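Local coordinates for protein flagellin hook IN motif family (Aeromonas hydrophila subsp. hydrophila, PDB 6XI1) that forms part of a calcium-dependent RTX adhesin, its tandem beta-sandwich repeats probably extending the adhesin toward its target, at residues V264-V267 and D271-K274; T134-G139 and G190-N195. All blocks are in the same frame, centred on the assembly; numbering follows the deposited sequence.

Contacts 1 and 2 fall in different tandem repeats, their centres about 35 Å apart and their nearest atoms about 17 Å. Contact 1 is a surface contact near the middle of the chain, where the end of strand 255-265 meets the loop that follows it; its chemistry is largely ionic, beside a small patch of Val264 and Ala273, two acidic side chains converging on one calcium ion and a third holding a sodium ion. Contact 2 is partly buried and joins strands 132-142 and 191-197 of the repeat before, through a tryptophan and a backbone carbonyl. Metal and water dominate at the loop end of one sandwich, whereas an indole hydrogen bond and packing serve inside the other.

Contact 1. Residues V264-V267 and D271-K274; sequences VTDV and DEAK. With CA (calcium ion), chain R; NA (sodium ion), chain J.
Residues 264-267 leave strand 255-265, and residues 271-274, in the loop that follows, fold back beside them. The backbones draw nearest at Thr265 and Ala273, whose CA atoms lie 4.9 Å apart. No hydrogen bond crosses directly. Ala273 centres an inverse gamma turn, closed by a weak bond from Lys274 N to Glu272 O. Against this turn Val264 lays its CG1 methyl, 3.6 Å from Lys274 N, while the Ala273 methyl reaches the backbone of Thr265 and Asp266. Strand end and loop together form a calcium site. In Asp266, chi1 of -162° swings CG away from the backbone N, and both carboxylate oxygens chelate the ion; Glu272 OE1 binds it at 2.1 Å. The carboxylate planes stand 80° apart, and the cation probably offsets repulsion across the 3.2 Å between Asp266 OD2 and Glu272 OE1. Water 1 donates to Asp266 OD2 and Glu272 O. Asp271 chelates a sodium ion through OD1 and OD2; water 2, another sodium ligand, donates to Glu272 OE2. Asn234, Asp235 and Asp326 complete the calcium site with Asp268, whose carbonyl also binds the sodium. Asp235 and Asp268 share a further calcium with Glu143 and Gln202 of the preceding repeat, consistent with calcium stiffening this junction. Val264 packs on Ile239 and Thr265 bonds through its backbone to Val238, both in strand 238-248; Lys274 is hydrogen-bonded through its backbone to Val325, after strand 315-323.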
loop_
_atom_site.group_PDB
_atom_site.type_symbol
_atom_site.label_atom_id
_atom_site.label_comp_id
_atom_site.label_asym_id
_atom_site.label_seq_id
_atom_site.Cartn_x
_atom_site.Cartn_y
_atom_site.Cartn_z
ATOM N N VAL A 264 4.279 14.539 3.872
ATOM C CA VAL A 264 3.754 13.216 3.455
ATOM C C VAL A 264 4.372 12.114 4.308
ATOM O O VAL A 264 5.592 12.117 4.496
ATOM C CB VAL A 264 3.970 13.003 1.945
ATOM C CG1 VAL A 264 5.421 13.113 1.543
ATOM C CG2 VAL A 264 3.396 11.667 1.510
ATOM N N THR A 265 3.546 11.124 4.688
ATOM C CA THR A 265 4.053 9.811 5.159
ATOM C C THR A 265 3.492 8.728 4.235
ATOM O O THR A 265 2.386 8.970 3.620
ATOM C CB THR A 265 3.670 9.582 6.625
ATOM O OG1 THR A 265 2.242 9.632 6.680
ATOM C CG2 THR A 265 4.312 10.625 7.516
ATOM N N ASP A 266 4.150 7.576 4.217
ATOM C CA ASP A 266 3.687 6.410 3.423
ATOM C C ASP A 266 4.117 5.143 4.156
ATOM O O ASP A 266 5.295 4.887 4.240
ATOM C CB ASP A 266 4.177 6.515 1.979
ATOM C CG ASP A 266 3.410 5.625 1.036
ATOM O OD1 ASP A 266 3.227 4.409 1.400
ATOM O OD2 ASP A 266 3.015 6.124 -0.086
ATOM N N VAL A 267 3.166 4.327 4.598
ATOM C CA VAL A 267 3.552 3.073 5.331
ATOM C C VAL A 267 4.358 2.121 4.432
ATOM O O VAL A 267 5.109 1.264 4.964
ATOM C CB VAL A 267 2.358 2.397 6.002
ATOM C CG1 VAL A 267 1.677 3.344 6.958
ATOM C CG2 VAL A 267 1.380 1.820 5.015
ATOM N N ASP A 271 11.032 5.390 0.610
ATOM C CA ASP A 271 11.061 5.428 -0.885
ATOM C C ASP A 271 9.802 6.156 -1.428
ATOM O O ASP A 271 9.880 6.926 -2.399
ATOM C CB ASP A 271 11.254 4.027 -1.475
ATOM C CG ASP A 271 10.423 2.871 -0.880
ATOM O OD1 ASP A 271 9.609 3.070 0.084
ATOM O OD2 ASP A 271 10.581 1.731 -1.396
ATOM N N GLU A 272 8.671 6.009 -0.758
ATOM C CA GLU A 272 7.367 6.546 -1.233
ATOM C C GLU A 272 6.985 7.842 -0.533
ATOM O O GLU A 272 6.038 8.488 -1.024
ATOM C CB GLU A 272 6.281 5.486 -1.027
ATOM C CG GLU A 272 6.414 4.366 -2.006
ATOM C CD GLU A 272 5.304 3.342 -2.107
ATOM O OE1 GLU A 272 4.096 3.606 -1.769
ATOM O OE2 GLU A 272 5.686 2.247 -2.473
ATOM N N ALA A 273 7.613 8.155 0.606
ATOM C CA ALA A 273 7.189 9.275 1.470
ATOM C C ALA A 273 7.847 10.552 0.938
ATOM O O ALA A 273 8.635 11.190 1.683
ATOM C CB ALA A 273 7.525 9.034 2.927
ATOM N N LYS A 274 7.527 10.917 -0.300
ATOM C CA LYS A 274 7.974 12.199 -0.899
ATOM C C LYS A 274 7.056 12.547 -2.069
ATOM O O LYS A 274 6.249 11.686 -2.496
ATOM C CB LYS A 274 9.443 12.159 -1.326
ATOM C CG LYS A 274 9.917 10.911 -2.013
ATOM C CD LYS A 274 11.426 10.870 -2.283
ATOM C CE LYS A 274 12.210 10.060 -1.276
ATOM N NZ LYS A 274 13.455 9.518 -1.873
HETATM CA CA CA R . 2.233 3.952 -0.835
HETATM NA NA NA J . 8.906 0.607 0.339
HETATM O O HOH W 1 3.724 7.901 -2.124
HETATM O O HOH W 2 7.571 0.383 -1.477
HETATM O O HOH W 3 10.508 0.716 1.865
HETATM O O HOH W 4 9.916 -1.192 -0.701
HETATM O O HOH W 5 8.190 -1.564 1.480
#

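Contact 2. Residues T134-G139 and G190-N195; sequences TGSDTG and GAWTYN
Ser136 O accepts the indole N-H of Trp192, with NE1 2.9 Å away. The bond is moderately straight, its N-H...O angle being 154°. The carbonyl oxygen meets the ring at its edge, only 12° out of the indole plane, whereas the donor lies somewhat out of the plane of the carbonyl. Trp192 reaches it because chi1, 58°, places CG between the backbone N and the carbonyl carbon, and the second torsion turns the pyrrole edge toward the 134-139 segment. The backbones themselves stay well apart: the CA atoms of Ser136 and Trp192 are 9.2 Å from each other, a gap bridged by the indole. In the beta-sandwich of this cadherin-like repeat, the ring spans from strand 191-197 to the break in strand 132-142, where Ser136 and Asp137 interrupt the strand. Thr138 O lies at the benzene edge, 3.9 Å from Trp192 CZ2. Ser136 OG comes within 3.8 Å of the same CZ2. Val226 and Ile228 of strand 223-231 also touch the buried Trp192, as do Leu184 and Ile186 of strand 183-186.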
loop_
_atom_site.group_PDB
_atom_site.type_symbol
_atom_site.label_atom_id
_atom_site.label_comp_id
_atom_site.label_asym_id
_atom_site.label_seq_id
_atom_site.Cartn_x
_atom_site.Cartn_y
_atom_site.Cartn_z
ATOM N N THR A 134 4.826 -35.475 0.802
ATOM C CA THR A 134 4.391 -34.914 -0.483
ATOM C C THR A 134 3.196 -33.987 -0.210
ATOM O O THR A 134 2.715 -33.910 0.959
ATOM C CB THR A 134 4.040 -36.039 -1.478
ATOM O OG1 THR A 134 2.946 -36.728 -0.909
ATOM C CG2 THR A 134 5.132 -37.054 -1.721
ATOM N N GLY A 135 2.685 -33.358 -1.253
ATOM C CA GLY A 135 1.433 -32.588 -1.173
ATOM C C GLY A 135 1.755 -31.114 -1.258
ATOM O O GLY A 135 2.825 -30.769 -1.783
ATOM N N SER A 136 0.870 -30.288 -0.720
ATOM C CA SER A 136 0.925 -28.817 -0.819
ATOM C C SER A 136 1.978 -28.266 0.126
ATOM O O SER A 136 1.763 -28.342 1.351
ATOM C CB SER A 136 -0.412 -28.201 -0.577
ATOM O OG SER A 136 -0.282 -26.799 -0.704
ATOM N N ASP A 137 3.078 -27.736 -0.404
ATOM C CA ASP A 137 4.162 -27.218 0.458
ATOM C C ASP A 137 4.484 -25.774 0.095
ATOM O O ASP A 137 5.589 -25.286 0.467
ATOM C CB ASP A 137 5.398 -28.104 0.415
ATOM C CG ASP A 137 6.023 -28.300 -0.948
ATOM O OD1 ASP A 137 5.602 -27.627 -1.895
ATOM O OD2 ASP A 137 6.931 -29.154 -1.031
ATOM N N THR A 138 3.588 -25.121 -0.619
ATOM C CA THR A 138 3.714 -23.679 -0.938
ATOM C C THR A 138 2.356 -23.023 -0.752
ATOM O O THR A 138 1.343 -23.704 -0.851
ATOM C CB THR A 138 4.262 -23.388 -2.340
ATOM O OG1 THR A 138 3.268 -23.835 -3.251
ATOM C CG2 THR A 138 5.590 -24.052 -2.622
ATOM N N GLY A 139 2.367 -21.739 -0.447
ATOM C CA GLY A 139 1.162 -20.935 -0.350
ATOM C C GLY A 139 1.496 -19.444 -0.379
ATOM O O GLY A 139 2.694 -19.089 -0.426
ATOM N N GLY A 190 -1.677 -33.964 8.586
ATOM C CA GLY A 190 -0.936 -33.182 7.587
ATOM C C GLY A 190 -1.613 -31.879 7.167
ATOM O O GLY A 190 -1.124 -31.232 6.239
ATOM N N ALA A 191 -2.757 -31.516 7.749
ATOM C CA ALA A 191 -3.467 -30.280 7.452
ATOM C C ALA A 191 -2.725 -29.124 8.120
ATOM O O ALA A 191 -2.643 -29.139 9.355
ATOM C CB ALA A 191 -4.869 -30.352 7.953
ATOM N N TRP A 192 -2.158 -28.219 7.331
ATOM C CA TRP A 192 -1.458 -27.044 7.896
ATOM C C TRP A 192 -2.272 -25.779 7.691
ATOM O O TRP A 192 -3.034 -25.638 6.692
ATOM C CB TRP A 192 -0.023 -26.939 7.369
ATOM C CG TRP A 192 0.137 -26.838 5.886
ATOM C CD1 TRP A 192 0.495 -27.863 5.072
ATOM C CD2 TRP A 192 0.110 -25.663 5.060
ATOM N NE1 TRP A 192 0.615 -27.417 3.791
ATOM C CE2 TRP A 192 0.346 -26.089 3.741
ATOM C CE3 TRP A 192 -0.216 -24.317 5.280
ATOM C CZ2 TRP A 192 0.343 -25.203 2.657
ATOM C CZ3 TRP A 192 -0.196 -23.436 4.219
ATOM C CH2 TRP A 192 0.074 -23.879 2.917
ATOM N N THR A 193 -2.019 -24.809 8.569
ATOM C CA THR A 193 -2.637 -23.491 8.526
ATOM C C THR A 193 -1.530 -22.478 8.821
ATOM O O THR A 193 -0.911 -22.627 9.878
ATOM C CB THR A 193 -3.751 -23.379 9.574
ATOM O OG1 THR A 193 -4.728 -24.369 9.315
ATOM C CG2 THR A 193 -4.439 -22.036 9.539
ATOM N N TYR A 194 -1.324 -21.543 7.921
ATOM C CA TYR A 194 -0.449 -20.349 8.120
ATOM C C TYR A 194 -1.345 -19.168 8.426
ATOM O O TYR A 194 -2.349 -18.918 7.726
ATOM C CB TYR A 194 0.355 -20.069 6.850
ATOM C CG TYR A 194 1.133 -18.769 6.876
ATOM C CD1 TYR A 194 2.415 -18.699 7.412
ATOM C CD2 TYR A 194 0.575 -17.622 6.349
ATOM C CE1 TYR A 194 3.082 -17.479 7.484
ATOM C CE2 TYR A 194 1.232 -16.406 6.439
ATOM C CZ TYR A 194 2.522 -16.351 6.928
ATOM O OH TYR A 194 3.182 -15.127 6.909
ATOM N N ASN A 195 -0.921 -18.352 9.415
ATOM C CA ASN A 195 -1.659 -17.148 9.805
ATOM C C ASN A 195 -0.604 -16.058 9.997
ATOM O O ASN A 195 0.487 -16.329 10.607
ATOM C CB ASN A 195 -2.461 -17.291 11.106
ATOM C CG ASN A 195 -3.541 -18.347 11.035
ATOM O OD1 ASN A 195 -4.474 -18.192 10.267
ATOM N ND2 ASN A 195 -3.373 -19.435 11.777
#